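Local atomic coordinates of hydrolase, HD family (Bacillus thuringiensis serovar konkukian, PDB entry 3DJB), a protein that binds magnesium through an HD-domain metal site and probably acts as a hydrolase, although its substrate is not established. Residues A71-V76 with H92-I97; E8-F13 with A54-D59; E42-N47 with M184-A189; K176-K181 with V195-M200. The protein carries 3 engineered substitutions. All blocks are in the same frame, centred on the assembly; numbering follows the deposited sequence.

Interaction 1 (A71-V76 with H92-I97); sequences AGMKKV and HVLHII
I97 receives two side chains from the segment A71-V76, and this pairing is the heart of an apolar contact between one helix and the C-terminal part of the next. V76 and I97 reach toward each other tip to tip, CG1 of V76 lying 3.6 Å from CD1 of I97. The other methyl of V76, CG2, also faces CD1, at 4.0 Å, which places the end of the isoleucine against both branches of the valine. M73, modelled as selenomethionine, works differently: its chain is bent at chi2 (56°) and chi3 (45°), and it slides past I97 in the opposite direction, bringing SE to 3.6 Å from CG2 of I97. Looser contacts widen the patch on the L94 side, where CG of M73 is 4.3 Å from CD1 of L94 and V76 CG1 approaches L94 CB.

In the next shell, L57 touches both V76 and I97 from the loop that leads to H58, and the nearest side-chain atoms of I97 and that metal-binding histidine are about 4 Å apart. L80, one turn beyond V76, continues the apolar seam against V93 and L94. Helices 73-82 and 87-96 thus pack together as consecutive elements of the all-helical HD domain, with helix 48-55 meeting H92, V93 and I96.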
# COMPACT_ATOMS: atom_id res chain seq x y z
N ALA A 71 18.28 26.56 12.25
CA ALA A 71 17.59 27.47 13.15
C ALA A 71 16.95 26.66 14.27
O ALA A 71 16.65 27.18 15.35
CB ALA A 71 16.53 28.24 12.39
N GLY A 72 16.76 25.37 14.01
CA GLY A 72 16.16 24.48 14.99
C GLY A 72 17.17 23.94 15.98
O GLY A 72 16.81 23.50 17.07
N MSE A 73 18.44 23.98 15.60
CA MSE A 73 19.50 23.51 16.46
C MSE A 73 19.42 24.26 17.79
O MSE A 73 19.38 23.64 18.86
CB MSE A 73 20.85 23.78 15.82
CG MSE A 73 21.80 22.61 15.87
SE MSE A 73 21.05 21.00 15.08
CE MSE A 73 20.27 21.75 13.45
N LYS A 74 19.40 25.58 17.72
CA LYS A 74 19.32 26.38 18.93
C LYS A 74 17.93 26.20 19.52
O LYS A 74 17.70 26.57 20.67
CB LYS A 74 19.57 27.86 18.64
CG LYS A 74 19.50 28.77 19.88
CD LYS A 74 18.07 29.22 20.21
CE LYS A 74 18.04 30.06 21.47
NZ LYS A 74 19.00 31.20 21.43
N LYS A 75 17.01 25.65 18.74
CA LYS A 75 15.67 25.43 19.25
C LYS A 75 15.71 24.24 20.21
O LYS A 75 15.01 24.22 21.23
CB LYS A 75 14.71 25.16 18.09
CG LYS A 75 13.35 24.60 18.49
CD LYS A 75 12.28 24.94 17.44
CE LYS A 75 12.67 24.52 16.01
NZ LYS A 75 11.89 25.24 14.93
N VAL A 76 16.54 23.26 19.87
CA VAL A 76 16.74 22.05 20.66
C VAL A 76 17.79 22.35 21.73
O VAL A 76 17.69 21.91 22.88
CB VAL A 76 17.24 20.89 19.77
CG1 VAL A 76 17.59 19.67 20.61
CG2 VAL A 76 16.17 20.56 18.75
N HIS A 92 26.47 15.90 23.03
CA HIS A 92 26.39 14.63 22.28
C HIS A 92 25.00 14.38 21.76
O HIS A 92 24.81 13.79 20.70
CB HIS A 92 26.78 13.46 23.19
CG HIS A 92 26.92 12.15 22.47
ND1 HIS A 92 27.01 10.94 23.14
CD2 HIS A 92 27.04 11.86 21.16
CE1 HIS A 92 27.18 9.97 22.27
NE2 HIS A 92 27.21 10.49 21.06
N VAL A 93 24.01 14.81 22.54
CA VAL A 93 22.63 14.63 22.17
C VAL A 93 22.35 15.50 20.96
O VAL A 93 22.12 14.99 19.87
CB VAL A 93 21.67 15.03 23.31
CG1 VAL A 93 20.24 15.05 22.80
CG2 VAL A 93 21.80 14.04 24.48
N LEU A 94 22.39 16.81 21.13
CA LEU A 94 22.11 17.67 19.99
C LEU A 94 23.18 17.54 18.92
O LEU A 94 23.16 18.26 17.93
CB LEU A 94 21.97 19.13 20.42
CG LEU A 94 23.23 19.97 20.52
CD1 LEU A 94 23.00 21.24 19.73
CD2 LEU A 94 23.57 20.25 21.97
N HIS A 95 24.10 16.61 19.10
CA HIS A 95 25.15 16.44 18.11
C HIS A 95 24.58 15.60 16.98
O HIS A 95 24.32 16.12 15.89
CB HIS A 95 26.36 15.76 18.74
CG HIS A 95 27.47 15.50 17.79
ND1 HIS A 95 28.12 16.49 17.09
CD2 HIS A 95 28.09 14.34 17.44
CE1 HIS A 95 29.09 15.96 16.36
NE2 HIS A 95 29.09 14.66 16.56
N ILE A 96 24.37 14.31 17.23
CA ILE A 96 23.84 13.41 16.21
C ILE A 96 22.56 13.95 15.56
O ILE A 96 22.24 13.63 14.40
CB ILE A 96 23.62 11.98 16.79
CG1 ILE A 96 22.91 12.03 18.14
CG2 ILE A 96 24.98 11.30 16.99
CD1 ILE A 96 22.86 10.69 18.85
N ILE A 97 21.85 14.79 16.31
CA ILE A 97 20.62 15.44 15.86
C ILE A 97 20.95 16.29 14.64
O ILE A 97 20.06 16.85 13.99
CB ILE A 97 20.06 16.37 16.96
CG1 ILE A 97 18.55 16.24 17.06
CG2 ILE A 97 20.40 17.82 16.65
CD1 ILE A 97 17.98 16.99 18.23

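Interaction 2 (E8-F13 with A54-D59)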
# COMPACT_ATOMS: atom_id res chain seq x y z
N GLU A 8 10.47 11.95 29.62
CA GLU A 8 9.01 12.00 29.62
C GLU A 8 8.48 13.38 29.25
O GLU A 8 7.61 13.50 28.38
CB GLU A 8 8.42 11.63 31.00
CG GLU A 8 8.11 10.16 31.18
CD GLU A 8 7.20 9.89 32.39
OE1 GLU A 8 6.99 8.70 32.73
OE2 GLU A 8 6.69 10.87 32.97
N LYS A 9 8.99 14.42 29.90
CA LYS A 9 8.51 15.77 29.64
C LYS A 9 8.90 16.24 28.25
O LYS A 9 8.26 17.12 27.66
CB LYS A 9 9.06 16.74 30.67
CG LYS A 9 8.14 17.91 30.92
CD LYS A 9 6.94 17.49 31.76
CE LYS A 9 5.79 18.49 31.65
NZ LYS A 9 5.04 18.37 30.36
N THR A 10 9.96 15.64 27.72
CA THR A 10 10.45 15.95 26.39
C THR A 10 9.43 15.36 25.39
O THR A 10 9.18 15.93 24.33
CB THR A 10 11.91 15.37 26.22
OG1 THR A 10 12.68 16.22 25.35
CG2 THR A 10 11.86 13.97 25.67
N ILE A 11 8.82 14.22 25.76
CA ILE A 11 7.79 13.55 24.94
C ILE A 11 6.62 14.49 24.83
O ILE A 11 5.78 14.38 23.93
CB ILE A 11 7.27 12.25 25.61
CG1 ILE A 11 8.34 11.18 25.57
CG2 ILE A 11 5.98 11.76 24.92
CD1 ILE A 11 7.93 9.89 26.24
N THR A 12 6.54 15.40 25.78
CA THR A 12 5.47 16.36 25.77
C THR A 12 5.95 17.53 24.95
O THR A 12 5.17 18.15 24.24
CB THR A 12 5.12 16.79 27.19
OG1 THR A 12 4.68 15.64 27.95
CG2 THR A 12 4.00 17.83 27.17
N PHE A 13 7.24 17.82 25.03
CA PHE A 13 7.81 18.95 24.28
C PHE A 13 7.60 18.81 22.76
O PHE A 13 7.27 19.79 22.08
CB PHE A 13 9.30 19.09 24.59
CG PHE A 13 9.98 20.18 23.80
CD1 PHE A 13 10.87 19.85 22.78
CD2 PHE A 13 9.76 21.52 24.09
CE1 PHE A 13 11.54 20.85 22.05
CE2 PHE A 13 10.42 22.52 23.38
CZ PHE A 13 11.31 22.18 22.35
N ALA A 54 17.86 11.84 21.75
CA ALA A 54 18.22 12.18 20.38
C ALA A 54 17.11 11.78 19.42
O ALA A 54 16.56 12.64 18.72
CB ALA A 54 19.53 11.52 19.99
N ALA A 55 16.77 10.50 19.39
CA ALA A 55 15.73 10.00 18.49
C ALA A 55 14.45 10.81 18.60
O ALA A 55 13.73 10.98 17.63
CB ALA A 55 15.44 8.56 18.80
N LEU A 56 14.18 11.31 19.80
CA LEU A 56 12.99 12.09 20.09
C LEU A 56 13.01 13.54 19.62
O LEU A 56 11.97 14.19 19.62
CB LEU A 56 12.74 12.08 21.60
CG LEU A 56 11.64 11.21 22.20
CD1 LEU A 56 12.22 10.22 23.21
CD2 LEU A 56 10.62 12.13 22.89
N LEU A 57 14.18 14.05 19.23
CA LEU A 57 14.25 15.45 18.80
C LEU A 57 14.90 15.70 17.43
O LEU A 57 15.06 16.86 17.03
CB LEU A 57 14.95 16.28 19.89
CG LEU A 57 14.28 16.42 21.28
CD1 LEU A 57 15.26 17.02 22.28
CD2 LEU A 57 13.05 17.30 21.17
N HIS A 58 15.27 14.62 16.72
CA HIS A 58 15.90 14.74 15.39
C HIS A 58 14.96 15.41 14.41
O HIS A 58 15.39 16.10 13.48
CB HIS A 58 16.32 13.34 14.85
CG HIS A 58 15.17 12.43 14.47
ND1 HIS A 58 14.14 12.11 15.32
CD2 HIS A 58 14.94 11.73 13.33
CE1 HIS A 58 13.33 11.25 14.73
NE2 HIS A 58 13.79 11.00 13.52
N ASP A 59 13.68 15.22 14.65
CA ASP A 59 12.65 15.77 13.80
C ASP A 59 12.30 17.22 14.11
O ASP A 59 11.85 17.94 13.23
CB ASP A 59 11.40 14.90 13.90
CG ASP A 59 11.35 13.84 12.83
OD1 ASP A 59 12.39 13.23 12.52
OD2 ASP A 59 10.25 13.60 12.29
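T10 and I11 share one methyl of L56 between them, and the apolar contacts of this buried pair are best told from that methyl. CD2 of L56 lies 3.6 Å from CG2 of T10 and equally 3.6 Å from CG1 of I11, the side chains crossing at a slant. Although the CB of I11 points away from the partner segment, CG1 sits beside the backbone N (chi1 -71°), and this branch swings back to L56.

The aromatic contact belongs to F13 and L57. Their side chains cross at about a right angle, and CD2 of L57 lies at the edge of the ring, in its plane, 3.7 Å from CD1 of F13. With CG anti to the backbone N (chi1 177°), the ring is carried beside L57, and W79 of helix 73-82 stacks on it.

Among the residues that touch, T10 also has a polar partner. Its OG1 passes 4.1 Å from CD1 of L57 but accepts a hydrogen bond from NE1 of W79, while its methyl goes to L56.

L56 and L57 directly precede H58 and D59, the HD pair of the magnesium site, whose other ligands are H29 and D122. Helix 3-17 therefore meets the residues leading into the metal ligands mainly through apolar groups, with no hydrogen bond across, while the nearby threonine hydroxyl is satisfied by a third helix.

Interaction 3 (E42-N47 with M184-A189); sequences EQEGGN and MNTNAA
E44 and A188 make the hydrogen bond that joins these segments: A188 N donates to OE2 of E44 over 3.1 Å, at an N-H...O angle of 160°. The donor approaches from above the carboxylate plane, about 42° out of it. The glutamate gets there by folding, with CG beside its own backbone N (chi1 -71°) and a second bend at chi2.

The same folded chain supplies the van der Waals contacts. CG of E44 lies 3.5 Å from OG1 of T186 as the two side chains slide past each other in opposite directions, and OE2 also comes up against CB of N187. A looser contact brings CG of Q43 to 4.3 Å from CB of A188.

The setting is the start of a helix. T186 is the N-cap of helix 187-211, its OG1 accepting a weak, long bond from A189 N (3.4 Å), and E44 adds an acceptor to the first turn from a loop far away in the sequence. A carboxylate here probably also interacts favourably with the positive end of the helix dipole.

The side chain of D120, on helix 113-123, holds the backbone leading to the cap: OD2 accepts from N of N185 and OD1 from N of T186. L117 of that helix touches both E44 and T186, whereas L40 of helix 27-41 packs on A188 and A189.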
# COMPACT_ATOMS: atom_id res chain seq x y z
N GLU A 42 19.23 -1.80 23.73
CA GLU A 42 19.18 -2.91 24.67
C GLU A 42 19.56 -4.20 23.99
O GLU A 42 19.12 -5.28 24.34
CB GLU A 42 17.79 -3.04 25.31
CG GLU A 42 16.73 -3.73 24.46
CD GLU A 42 15.34 -3.46 24.98
OE1 GLU A 42 14.40 -4.20 24.61
OE2 GLU A 42 15.17 -2.49 25.75
N GLN A 43 20.40 -4.08 22.98
CA GLN A 43 20.85 -5.26 22.31
C GLN A 43 22.16 -4.93 21.65
O GLN A 43 22.83 -5.80 21.10
CB GLN A 43 19.85 -5.71 21.27
CG GLN A 43 20.21 -7.06 20.75
CD GLN A 43 19.00 -7.81 20.30
OE1 GLN A 43 19.08 -8.97 19.93
NE2 GLN A 43 17.86 -7.14 20.34
N GLU A 44 22.54 -3.66 21.74
CA GLU A 44 23.77 -3.20 21.14
C GLU A 44 24.60 -2.30 22.03
O GLU A 44 25.73 -1.96 21.69
CB GLU A 44 23.46 -2.47 19.85
CG GLU A 44 23.00 -3.34 18.72
CD GLU A 44 24.05 -4.32 18.28
OE1 GLU A 44 25.26 -4.01 18.41
OE2 GLU A 44 23.67 -5.41 17.78
N GLY A 45 24.03 -1.88 23.16
CA GLY A 45 24.75 -1.01 24.07
C GLY A 45 24.41 0.46 23.90
O GLY A 45 23.26 0.80 23.62
N GLY A 46 25.41 1.32 24.07
CA GLY A 46 25.22 2.76 23.95
C GLY A 46 24.38 3.40 25.05
O GLY A 46 23.53 2.75 25.66
N ASN A 47 24.61 4.69 25.29
CA ASN A 47 23.88 5.42 26.33
C ASN A 47 22.40 5.65 26.05
O ASN A 47 22.05 6.56 25.30
CB ASN A 47 24.51 6.78 26.57
CG ASN A 47 23.89 7.49 27.76
OD1 ASN A 47 22.75 7.21 28.14
ND2 ASN A 47 24.64 8.42 28.35
N MSE A 184 22.42 -0.10 7.08
CA MSE A 184 22.21 -0.27 8.51
C MSE A 184 23.58 -0.40 9.18
O MSE A 184 24.48 -1.03 8.62
CB MSE A 184 21.36 -1.51 8.76
CG MSE A 184 20.16 -1.28 9.69
SE MSE A 184 18.93 0.12 9.12
CE MSE A 184 17.85 -0.87 7.84
N ASN A 185 23.74 0.19 10.36
CA ASN A 185 25.00 0.15 11.11
C ASN A 185 25.14 -1.02 12.07
O ASN A 185 25.86 -1.96 11.77
CB ASN A 185 25.19 1.45 11.89
CG ASN A 185 25.01 2.67 11.02
OD1 ASN A 185 25.35 2.65 9.83
ND2 ASN A 185 24.50 3.75 11.60
N THR A 186 24.48 -0.96 13.22
CA THR A 186 24.59 -2.03 14.21
C THR A 186 23.96 -3.32 13.72
O THR A 186 23.28 -3.35 12.69
CB THR A 186 23.89 -1.73 15.56
OG1 THR A 186 22.52 -2.11 15.47
CG2 THR A 186 23.97 -0.26 15.92
N ASN A 187 24.18 -4.39 14.47
CA ASN A 187 23.65 -5.70 14.12
C ASN A 187 22.14 -5.79 14.25
O ASN A 187 21.46 -6.11 13.29
CB ASN A 187 24.29 -6.79 15.01
CG ASN A 187 25.76 -7.03 14.69
OD1 ASN A 187 26.41 -7.83 15.35
ND2 ASN A 187 26.27 -6.34 13.67
N ALA A 188 21.61 -5.51 15.45
CA ALA A 188 20.16 -5.58 15.68
C ALA A 188 19.37 -4.90 14.57
O ALA A 188 18.34 -5.43 14.10
CB ALA A 188 19.81 -4.97 17.03
N ALA A 189 19.86 -3.74 14.14
CA ALA A 189 19.24 -2.97 13.06
C ALA A 189 19.34 -3.76 11.77
O ALA A 189 18.37 -3.91 11.04
CB ALA A 189 19.94 -1.63 12.90

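Interaction 4 (K176-K181 with V195-M200)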
# COMPACT_ATOMS: atom_id res chain seq x y z
N LYS A 176 14.78 3.50 -4.39
CA LYS A 176 15.51 3.89 -3.20
C LYS A 176 14.94 3.34 -1.91
O LYS A 176 14.78 4.08 -0.95
CB LYS A 176 15.58 5.43 -3.13
CG LYS A 176 16.27 6.11 -4.33
CD LYS A 176 16.43 7.63 -4.17
CE LYS A 176 15.08 8.35 -4.13
NZ LYS A 176 15.22 9.81 -3.79
N LEU A 177 14.65 2.04 -1.88
CA LEU A 177 14.11 1.42 -0.66
C LEU A 177 14.72 0.05 -0.37
O LEU A 177 15.19 -0.19 0.73
CB LEU A 177 12.58 1.30 -0.74
CG LEU A 177 11.72 2.41 -0.12
CD1 LEU A 177 10.25 2.00 -0.08
CD2 LEU A 177 12.21 2.67 1.28
N LEU A 178 14.70 -0.84 -1.35
CA LEU A 178 15.26 -2.16 -1.14
C LEU A 178 16.76 -2.07 -0.85
O LEU A 178 17.33 -2.99 -0.28
CB LEU A 178 15.02 -3.05 -2.36
CG LEU A 178 13.59 -3.53 -2.59
CD1 LEU A 178 13.56 -4.47 -3.78
CD2 LEU A 178 13.09 -4.26 -1.35
N LYS A 179 17.38 -0.96 -1.23
CA LYS A 179 18.81 -0.77 -1.01
C LYS A 179 19.10 -0.02 0.30
O LYS A 179 20.16 0.60 0.44
CB LYS A 179 19.43 -0.01 -2.18
CG LYS A 179 18.95 1.44 -2.32
CD LYS A 179 19.59 2.13 -3.53
CE LYS A 179 19.08 1.54 -4.84
NZ LYS A 179 19.61 2.25 -6.03
N LEU A 180 18.16 -0.09 1.25
CA LEU A 180 18.31 0.58 2.54
C LEU A 180 18.81 -0.35 3.62
O LEU A 180 19.36 0.11 4.62
CB LEU A 180 16.99 1.19 2.99
CG LEU A 180 16.66 2.52 2.32
CD1 LEU A 180 15.27 2.94 2.70
CD2 LEU A 180 17.68 3.57 2.75
N LYS A 181 18.61 -1.64 3.42
CA LYS A 181 19.05 -2.65 4.38
C LYS A 181 20.56 -2.83 4.33
O LYS A 181 21.14 -3.57 5.12
CB LYS A 181 18.35 -3.98 4.11
CG LYS A 181 18.41 -4.45 2.66
CD LYS A 181 19.64 -5.29 2.33
CE LYS A 181 19.50 -6.71 2.85
NZ LYS A 181 19.41 -6.76 4.33
N VAL A 195 14.76 -8.82 7.88
CA VAL A 195 13.43 -9.37 7.99
C VAL A 195 12.46 -8.42 7.30
O VAL A 195 11.60 -8.87 6.54
CB VAL A 195 13.01 -9.56 9.46
CG1 VAL A 195 11.97 -10.64 9.55
CG2 VAL A 195 14.21 -9.93 10.30
N ARG A 196 12.60 -7.12 7.55
CA ARG A 196 11.72 -6.12 6.94
C ARG A 196 11.88 -6.11 5.42
O ARG A 196 10.89 -6.10 4.67
CB ARG A 196 12.06 -4.70 7.43
CG ARG A 196 11.55 -4.30 8.81
CD ARG A 196 10.89 -2.93 8.69
NE ARG A 196 10.89 -2.16 9.92
CZ ARG A 196 10.48 -2.62 11.10
NH1 ARG A 196 10.05 -3.86 11.21
NH2 ARG A 196 10.48 -1.83 12.16
N HIS A 197 13.15 -6.08 4.97
CA HIS A 197 13.50 -6.06 3.55
C HIS A 197 12.91 -7.26 2.83
O HIS A 197 12.32 -7.13 1.76
CB HIS A 197 15.03 -6.03 3.37
CG HIS A 197 15.47 -5.95 1.94
ND1 HIS A 197 15.96 -7.03 1.24
CD2 HIS A 197 15.50 -4.90 1.08
CE1 HIS A 197 16.27 -6.66 0.01
NE2 HIS A 197 16.00 -5.37 -0.11
N ARG A 198 13.06 -8.42 3.45
CA ARG A 198 12.56 -9.66 2.89
C ARG A 198 11.08 -9.53 2.57
O ARG A 198 10.65 -9.93 1.49
CB ARG A 198 12.77 -10.80 3.88
CG ARG A 198 12.69 -12.19 3.29
CD ARG A 198 12.91 -13.22 4.39
NE ARG A 198 14.01 -12.83 5.28
CZ ARG A 198 15.26 -12.59 4.89
NH1 ARG A 198 16.18 -12.24 5.78
NH2 ARG A 198 15.61 -12.70 3.61
N TYR A 199 10.31 -8.97 3.51
CA TYR A 199 8.86 -8.81 3.32
C TYR A 199 8.50 -7.98 2.08
O TYR A 199 7.60 -8.34 1.33
CB TYR A 199 8.20 -8.21 4.59
CG TYR A 199 6.67 -8.28 4.57
CD1 TYR A 199 5.90 -7.12 4.52
CD2 TYR A 199 6.02 -9.51 4.49
CE1 TYR A 199 4.51 -7.19 4.37
CE2 TYR A 199 4.63 -9.59 4.34
CZ TYR A 199 3.88 -8.43 4.27
OH TYR A 199 2.53 -8.52 4.04
N MSE A 200 9.21 -6.88 1.87
CA MSE A 200 8.95 -6.05 0.70
C MSE A 200 9.25 -6.87 -0.56
O MSE A 200 8.61 -6.69 -1.60
CB MSE A 200 9.81 -4.78 0.74
CG MSE A 200 9.47 -3.84 1.91
SE MSE A 200 10.42 -2.12 1.90
CE MSE A 200 9.06 -0.95 1.17
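Helix 187-211, the long C-terminal helix of this all-alpha protein, receives on one flank the irregular segment K176-K181 that follows helix 171-176. The side chain at the middle of the contact is H197, whose CG stands anti to the backbone N (chi1 -178°), a setting that turns the ring toward L178 and K181. K181 lies over one face in a CH-pi contact, its CG 3.5 Å from the centroid of the H197 ring and 21° off the ring normal. Past that point the lysine chain bends repeatedly, and NZ forms a salt bridge with E194, which also pairs with R198. L178 crosses the imidazole at about a right angle, CD2 being 3.4 Å from NE2 of H197, and O of L178 lies 2.7 Å from NE2 of H197.

Beside the ring the contact turns wholly apolar. L178 CD2 also meets CB of M200 at 3.9 Å, and L127 touches both L177 and M200 from a neighbouring loop. Y199, on another side of the helix, packs on F203 of the second subunit. M200, a selenomethionine bent at chi3 (100°), crosses L177 at about a right angle, with CE 3.4 Å from CD1 of L177.

The four contacts illustrate how chemistry follows place in a helical fold. Interactions 1 and 2 are neighbours, about 11 Å between centres, and meet through L57 and I97 next to the metal-binding H58; both are essentially apolar across their segments, interaction 2 buried and interaction 1 partly so. Interaction 3 lies at the surface and is the one with a clear hydrogen bond across it, made at a helix start. Interaction 4, buried again, mixes apolar packing with an imidazole and a lysine chain. Interactions 3 and 4 both use helix 187-211, whereas interaction 4 stands on the opposite side of the chain's centre from interactions 1 and 2, with no touch between them.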